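Local coordinates for protein dTDP-4-dehydrorhamnose reductase (Sulfolobus tokodaii, PDB 2GGS) that binds NADPH and probably reduces dTDP-4-dehydrorhamnose in the last step of dTDP-rhamnose synthesis, at residues A[58-63]-A[195-200]; A[101-106]-A[147-152]. All blocks are in the same frame, centred on the assembly; numbering follows the deposited sequence.

Both contacts reach the same parallel sheet, in which strands 60-63 and 101-107 are neighbours. Contact 1 packs the last turn of helix 186-199 over strand 60-63. It is apolar and buried in its middle, at V60, I62 and L197, and turns polar at one border, where the exposed R200 and a water reach the backbone. Contact 2 is wholly buried and lies nearer the centre of the chain. It joins two adjacent strands by regular backbone hydrogen bonds and carries part of the NADPH pocket at its end. Helix 186-199 packs on strands of both contacts. In sequence, contact 2 is nested inside the loop that contact 1 closes.

Contact 1. Residues A[58-63]-A[195-200]; sequences PDVIIN and ELLELR
Strand 60-63 faces the last turn of helix 186-199, and the backbones come nearest at V60 and L197, whose CA atoms are 8.3 Å apart. L197 points toward the strand and divides its methyls between V60 and I62. Its CD1 meets CD1 of I62 at 3.8 Å, while its CD2 sits more loosely against CG1 of V60, at 4.2 Å. I62 reaches CD1 of L197 with CG1 anti to its own carbonyl carbon (chi1 -59°) and the chain extended to CD1. This is helix-on-sheet packing in a Rossmann-type fold: V60 and I62, alternate residues of the strand, turn to the same side, toward the helix. L197 also lies on Y101 and V103 of the neighbouring strand. The helix ends in a Schellman motif at R200, which has positive phi and gives its N to O of L197 at 3.0 Å. From there the R200 side chain bends at chi2 (-136°) back over the strand. Its NH2 lies 3.7 Å from CG2 of V60. The same NH2 donates to a water at 2.7 Å, and that water donates in turn to O of D59 at 2.8 Å.

Contact 2. Residues A[101-106]-A[147-152]; sequences YIVHIS and LIIRTS. With NDP (NADPH dihydro-nicotinamide-adenine-dinucleotide phosphate), chain C.
I105 and I149 stand side by side on one face of the paired strands, with CD1 of I105 4.1 Å from CB of I149. CD1 of I149 extends back to CG1 of V103, at 3.7 Å. I105 also meets the cofactor: chi1 of -51° puts CG1 beside the backbone N and CG2 anti to it, and CG2 then lies 3.4 Å from O4D of the NADPH ribose. With an alanine here, CG2 and CD1 are gone, and a gap is likely to open between the ribose and I149. At the strand ends the carbonyls approach the nicotinamide ring: O of S106 is 3.1 Å from its C6N and O of T151 is 3.1 Å from its C5N. CG2 of T151 also touches C6N. At the far end, OH of Y101 lies 3.7 Å from CD2 of L147.

The backbones behind these groups are locked in parallel register. N of L147 donates to O of I102, N of H104 to O of L147, and N of I149 to O of H104, all nearly straight. S106 N donates to I149 O. The last bond, T151 N to S106 O, is longer at 3.1 Å, and its donor sits above the carbonyl plane. On the other face, CB of S106 packs on CG2 of I148 at 3.9 Å.

Further out, E138 accepts a hydrogen bond from OG of S106 and forms a salt bridge with R150. K134 donates to O of I105 and to the cofactor. OH of Y101 bonds to O of K201. Strands 101-107 and 147-151, linked through helix 129-141, form a beta-alpha-beta unit of the Rossmann fold, with the NADPH pocket at the C-terminal ends of its parallel strands.

Contact 1. Residues A[58-63]-A[195-200]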
loop_
_atom_site.group_PDB
_atom_site.type_symbol
_atom_site.label_atom_id
_atom_site.label_comp_id
_atom_site.label_asym_id
_atom_site.label_seq_id
_atom_site.Cartn_x
_atom_site.Cartn_y
_atom_site.Cartn_z
ATOM N N PRO A 58 -12.584 -16.109 7.895
ATOM C CA PRO A 58 -11.297 -15.622 8.455
ATOM C C PRO A 58 -11.450 -14.982 9.821
ATOM O O PRO A 58 -12.423 -14.265 10.051
ATOM C CB PRO A 58 -10.825 -14.610 7.395
ATOM C CG PRO A 58 -12.137 -14.094 6.761
ATOM C CD PRO A 58 -12.963 -15.402 6.664
ATOM N N ASP A 59 -10.498 -15.220 10.718
ATOM C CA ASP A 59 -10.466 -14.531 12.008
ATOM C C ASP A 59 -10.074 -13.091 11.748
ATOM O O ASP A 59 -10.506 -12.171 12.447
ATOM C CB ASP A 59 -9.433 -15.165 12.940
ATOM C CG ASP A 59 -9.775 -16.599 13.297
ATOM O OD1 ASP A 59 -10.876 -16.860 13.815
ATOM O OD2 ASP A 59 -8.938 -17.476 13.073
ATOM N N VAL A 60 -9.235 -12.934 10.721
ATOM C CA VAL A 60 -8.601 -11.674 10.373
ATOM C C VAL A 60 -8.706 -11.461 8.844
ATOM O O VAL A 60 -8.527 -12.390 8.057
ATOM C CB VAL A 60 -7.114 -11.650 10.835
ATOM C CG1 VAL A 60 -6.401 -10.404 10.322
ATOM C CG2 VAL A 60 -7.056 -11.719 12.367
ATOM N N ILE A 61 -9.031 -10.239 8.429
ATOM C CA ILE A 61 -9.004 -9.927 7.016
ATOM C C ILE A 61 -7.994 -8.784 6.861
ATOM O O ILE A 61 -8.175 -7.757 7.480
ATOM C CB ILE A 61 -10.384 -9.455 6.496
ATOM C CG1 ILE A 61 -11.410 -10.592 6.635
ATOM C CG2 ILE A 61 -10.304 -9.003 5.019
ATOM C CD1 ILE A 61 -12.818 -10.088 6.632
ATOM N N ILE A 62 -6.992 -8.962 6.005
ATOM C CA ILE A 62 -6.106 -7.849 5.636
ATOM C C ILE A 62 -6.442 -7.432 4.197
ATOM O O ILE A 62 -6.224 -8.224 3.255
ATOM C CB ILE A 62 -4.621 -8.241 5.738
ATOM C CG1 ILE A 62 -4.241 -8.688 7.162
ATOM C CG2 ILE A 62 -3.737 -7.036 5.363
ATOM C CD1 ILE A 62 -2.860 -9.397 7.222
ATOM N N ASN A 63 -7.030 -6.234 4.042
ATOM C CA ASN A 63 -7.463 -5.760 2.712
ATOM C C ASN A 63 -6.352 -4.976 2.027
ATOM O O ASN A 63 -6.214 -3.753 2.266
ATOM C CB ASN A 63 -8.713 -4.886 2.805
ATOM C CG ASN A 63 -9.204 -4.492 1.432
ATOM O OD1 ASN A 63 -9.145 -5.322 0.518
ATOM N ND2 ASN A 63 -9.619 -3.229 1.253
ATOM N N GLU A 195 3.330 -7.862 13.220
ATOM C CA GLU A 195 3.416 -7.446 14.646
ATOM C C GLU A 195 2.120 -6.810 15.125
ATOM O O GLU A 195 1.644 -7.042 16.256
ATOM C CB GLU A 195 4.538 -6.431 14.842
ATOM C CG GLU A 195 5.819 -6.992 15.361
ATOM C CD GLU A 195 6.756 -5.901 15.801
ATOM O OE1 GLU A 195 6.617 -5.429 16.958
ATOM O OE2 GLU A 195 7.614 -5.514 14.981
ATOM N N LEU A 196 1.553 -5.969 14.277
ATOM C CA LEU A 196 0.325 -5.260 14.601
ATOM C C LEU A 196 -0.832 -6.217 14.851
ATOM O O LEU A 196 -1.641 -6.000 15.751
ATOM C CB LEU A 196 -0.033 -4.268 13.488
ATOM C CG LEU A 196 0.759 -2.966 13.545
ATOM C CD1 LEU A 196 0.518 -2.085 12.300
ATOM C CD2 LEU A 196 0.444 -2.213 14.829
ATOM N N LEU A 197 -0.907 -7.262 14.023
ATOM C CA LEU A 197 -1.952 -8.285 14.110
ATOM C C LEU A 197 -2.057 -8.901 15.476
ATOM O O LEU A 197 -3.156 -8.950 16.048
ATOM C CB LEU A 197 -1.679 -9.414 13.114
ATOM C CG LEU A 197 -1.940 -9.064 11.656
ATOM C CD1 LEU A 197 -2.166 -10.335 10.860
ATOM C CD2 LEU A 197 -3.139 -8.147 11.542
ATOM N N GLU A 198 -0.918 -9.411 15.955
ATOM C CA GLU A 198 -0.825 -10.038 17.261
ATOM C C GLU A 198 -1.425 -9.107 18.291
ATOM O O GLU A 198 -2.117 -9.566 19.186
ATOM C CB GLU A 198 0.640 -10.429 17.654
ATOM C CG GLU A 198 1.781 -10.001 16.694
ATOM C CD GLU A 198 3.090 -9.495 17.399
ATOM O OE1 GLU A 198 4.164 -10.155 17.233
ATOM O OE2 GLU A 198 3.060 -8.423 18.078
ATOM N N LEU A 199 -1.176 -7.800 18.135
ATOM C CA LEU A 199 -1.604 -6.765 19.087
ATOM C C LEU A 199 -3.080 -6.380 19.025
ATOM O O LEU A 199 -3.581 -5.747 19.955
ATOM C CB LEU A 199 -0.740 -5.507 18.939
ATOM C CG LEU A 199 0.753 -5.662 19.239
ATOM C CD1 LEU A 199 1.506 -4.417 18.865
ATOM C CD2 LEU A 199 1.016 -6.039 20.703
ATOM N N ARG A 200 -3.775 -6.736 17.945
ATOM C CA ARG A 200 -5.191 -6.352 17.761
ATOM C C ARG A 200 -5.444 -4.845 17.932
ATOM O O ARG A 200 -6.476 -4.417 18.438
ATOM C CB ARG A 200 -6.156 -7.200 18.626
ATOM C CG ARG A 200 -6.470 -8.538 18.009
ATOM C CD ARG A 200 -7.962 -8.897 18.092
ATOM N NE ARG A 200 -8.312 -10.144 17.376
ATOM C CZ ARG A 200 -7.534 -10.790 16.497
ATOM N NH1 ARG A 200 -6.326 -10.338 16.175
ATOM N NH2 ARG A 200 -7.962 -11.907 15.927
HETATM O O HOH W 1 -10.509 -12.312 15.209
#

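Contact 2. Residues A[101-106]-A[147-152]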
loop_
_atom_site.group_PDB
_atom_site.type_symbol
_atom_site.label_atom_id
_atom_site.label_comp_id
_atom_site.label_asym_id
_atom_site.label_seq_id
_atom_site.Cartn_x
_atom_site.Cartn_y
_atom_site.Cartn_z
ATOM N N TYR A 101 -11.691 -9.498 12.517
ATOM C CA TYR A 101 -10.846 -8.345 12.770
ATOM C C TYR A 101 -10.416 -7.827 11.382
ATOM O O TYR A 101 -9.766 -8.535 10.644
ATOM C CB TYR A 101 -9.648 -8.748 13.628
ATOM C CG TYR A 101 -8.556 -7.718 13.822
ATOM C CD1 TYR A 101 -8.854 -6.394 14.125
ATOM C CD2 TYR A 101 -7.217 -8.100 13.786
ATOM C CE1 TYR A 101 -7.847 -5.459 14.324
ATOM C CE2 TYR A 101 -6.204 -7.160 13.986
ATOM C CZ TYR A 101 -6.530 -5.860 14.269
ATOM O OH TYR A 101 -5.554 -4.917 14.466
ATOM N N ILE A 102 -10.796 -6.594 11.067
ATOM C CA ILE A 102 -10.558 -6.041 9.731
ATOM C C ILE A 102 -9.356 -5.086 9.751
ATOM O O ILE A 102 -9.323 -4.139 10.548
ATOM C CB ILE A 102 -11.786 -5.306 9.244
ATOM C CG1 ILE A 102 -12.950 -6.311 9.078
ATOM C CG2 ILE A 102 -11.474 -4.538 7.922
ATOM C CD1 ILE A 102 -14.072 -5.797 8.297
ATOM N N VAL A 103 -8.370 -5.355 8.898
ATOM C CA VAL A 103 -7.179 -4.486 8.764
ATOM C C VAL A 103 -7.141 -3.971 7.335
ATOM O O VAL A 103 -7.001 -4.773 6.389
ATOM C CB VAL A 103 -5.842 -5.261 9.068
ATOM C CG1 VAL A 103 -4.622 -4.325 8.871
ATOM C CG2 VAL A 103 -5.882 -5.866 10.474
ATOM N N HIS A 104 -7.290 -2.660 7.155
ATOM C CA HIS A 104 -7.440 -2.121 5.820
ATOM C C HIS A 104 -6.184 -1.289 5.499
ATOM O O HIS A 104 -5.748 -0.484 6.319
ATOM C CB HIS A 104 -8.685 -1.214 5.737
ATOM C CG HIS A 104 -8.728 -0.427 4.472
ATOM N ND1 HIS A 104 -8.915 -1.038 3.245
ATOM C CD2 HIS A 104 -8.525 0.890 4.215
ATOM C CE1 HIS A 104 -8.826 -0.131 2.293
ATOM N NE2 HIS A 104 -8.615 1.053 2.851
ATOM N N ILE A 105 -5.635 -1.463 4.302
ATOM C CA ILE A 105 -4.406 -0.744 3.952
ATOM C C ILE A 105 -4.738 0.503 3.150
ATOM O O ILE A 105 -5.517 0.462 2.193
ATOM C CB ILE A 105 -3.414 -1.653 3.175
ATOM C CG1 ILE A 105 -3.178 -3.002 3.904
ATOM C CG2 ILE A 105 -2.091 -0.864 2.922
ATOM C CD1 ILE A 105 -2.680 -2.899 5.354
ATOM N N SER A 106 -4.164 1.645 3.550
ATOM C CA SER A 106 -4.425 2.890 2.871
ATOM C C SER A 106 -3.121 3.599 2.462
ATOM O O SER A 106 -2.044 2.988 2.447
ATOM C CB SER A 106 -5.358 3.787 3.701
ATOM O OG SER A 106 -5.839 4.916 2.961
ATOM N N LEU A 147 -8.793 -1.598 11.945
ATOM C CA LEU A 147 -7.520 -0.854 11.903
ATOM C C LEU A 147 -7.269 -0.420 10.450
ATOM O O LEU A 147 -7.330 -1.261 9.549
ATOM C CB LEU A 147 -6.365 -1.770 12.325
ATOM C CG LEU A 147 -4.994 -1.108 12.369
ATOM C CD1 LEU A 147 -4.998 0.063 13.386
ATOM C CD2 LEU A 147 -3.933 -2.162 12.678
ATOM N N ILE A 148 -6.977 0.870 10.259
ATOM C CA ILE A 148 -6.565 1.426 8.957
ATOM C C ILE A 148 -5.067 1.686 9.108
ATOM O O ILE A 148 -4.631 2.396 10.032
ATOM C CB ILE A 148 -7.288 2.742 8.593
ATOM C CG1 ILE A 148 -8.764 2.472 8.243
ATOM C CG2 ILE A 148 -6.570 3.465 7.435
ATOM C CD1 ILE A 148 -9.646 3.699 8.376
ATOM N N ILE A 149 -4.290 1.104 8.198
ATOM C CA ILE A 149 -2.843 1.336 8.172
ATOM C C ILE A 149 -2.524 2.181 6.951
ATOM O O ILE A 149 -2.697 1.706 5.833
ATOM C CB ILE A 149 -2.056 0.008 8.105
ATOM C CG1 ILE A 149 -2.360 -0.933 9.288
ATOM C CG2 ILE A 149 -0.558 0.316 8.026
ATOM C CD1 ILE A 149 -1.574 -2.238 9.222
ATOM N N ARG A 150 -2.073 3.431 7.151
ATOM C CA ARG A 150 -1.684 4.241 5.985
ATOM C C ARG A 150 -0.192 4.022 5.743
ATOM O O ARG A 150 0.608 4.028 6.669
ATOM C CB ARG A 150 -1.924 5.719 6.201
ATOM C CG ARG A 150 -3.376 6.086 6.511
ATOM C CD ARG A 150 -3.629 7.573 6.185
ATOM N NE ARG A 150 -4.996 8.010 6.476
ATOM C CZ ARG A 150 -5.326 8.784 7.516
ATOM N NH1 ARG A 150 -4.393 9.200 8.389
ATOM N NH2 ARG A 150 -6.591 9.138 7.691
ATOM N N THR A 151 0.169 3.867 4.482
ATOM C CA THR A 151 1.582 3.632 4.125
ATOM C C THR A 151 1.924 4.433 2.863
ATOM O O THR A 151 1.047 5.098 2.272
ATOM C CB THR A 151 1.887 2.133 4.033
ATOM O OG1 THR A 151 3.301 1.889 3.984
ATOM C CG2 THR A 151 1.229 1.521 2.827
ATOM N N SER A 152 3.183 4.364 2.457
ATOM C CA SER A 152 3.700 5.239 1.403
ATOM C C SER A 152 4.681 4.457 0.535
ATOM O O SER A 152 5.555 3.786 1.060
ATOM C CB SER A 152 4.407 6.437 2.046
ATOM O OG SER A 152 5.070 7.231 1.092
HETATM P PA NDP C . -0.248 -4.028 -6.104
HETATM O O1A NDP C . -0.595 -3.187 -7.261
HETATM O O2A NDP C . 1.053 -4.726 -6.233
HETATM O O5B NDP C . -1.360 -5.112 -5.808
HETATM C C5B NDP C . -2.729 -4.820 -6.022
HETATM C C4B NDP C . -3.473 -6.058 -5.593
HETATM O O4B NDP C . -4.870 -5.756 -5.652
HETATM C C3B NDP C . -3.176 -7.273 -6.456
HETATM O O3B NDP C . -3.070 -8.396 -5.623
HETATM C C2B NDP C . -4.450 -7.360 -7.307
HETATM O O2B NDP C . -4.664 -8.696 -7.648
HETATM C C1B NDP C . -5.475 -6.867 -6.296
HETATM N N9A NDP C . -6.707 -6.429 -6.960
HETATM C C8A NDP C . -6.874 -5.326 -7.742
HETATM N N7A NDP C . -8.166 -5.305 -8.180
HETATM C C5A NDP C . -8.787 -6.385 -7.677
HETATM C C6A NDP C . -10.093 -6.872 -7.807
HETATM N N6A NDP C . -10.973 -6.263 -8.650
HETATM N N1A NDP C . -10.384 -8.045 -7.164
HETATM C C2A NDP C . -9.471 -8.749 -6.388
HETATM N N3A NDP C . -8.187 -8.271 -6.281
HETATM C C4A NDP C . -7.871 -7.121 -6.921
HETATM O O3 NDP C . -0.371 -3.004 -4.852
HETATM P PN NDP C . 0.597 -2.933 -3.552
HETATM O O1N NDP C . 0.913 -4.222 -2.981
HETATM O O2N NDP C . 1.662 -2.006 -4.000
HETATM O O5D NDP C . -0.351 -2.085 -2.582
HETATM C C5D NDP C . -0.956 -2.701 -1.449
HETATM C C4D NDP C . -1.872 -1.734 -0.711
HETATM O O4D NDP C . -1.099 -0.639 -0.278
HETATM C C3D NDP C . -3.002 -1.156 -1.557
HETATM O O3D NDP C . -4.055 -0.972 -0.650
HETATM C C2D NDP C . -2.471 0.182 -2.011
HETATM O O2D NDP C . -3.538 1.063 -2.317
HETATM C C1D NDP C . -1.682 0.582 -0.740
HETATM N N1N NDP C . -0.640 1.564 -1.064
HETATM C C2N NDP C . 0.189 1.291 -2.119
HETATM C C3N NDP C . 1.315 2.060 -2.377
HETATM C C7N NDP C . 2.182 1.707 -3.542
HETATM O O7N NDP C . 3.181 2.616 -3.944
HETATM N N7N NDP C . 1.991 0.558 -4.186
HETATM C C4N NDP C . 1.656 3.249 -1.497
HETATM C C5N NDP C . 0.668 3.495 -0.382
HETATM C C6N NDP C . -0.421 2.631 -0.216
HETATM P P2B NDP C . -4.323 -9.284 -9.163
HETATM O O1X NDP C . -4.271 -10.737 -8.916
HETATM O O2X NDP C . -3.035 -8.697 -9.633
HETATM O O3X NDP C . -5.445 -8.876 -10.152
#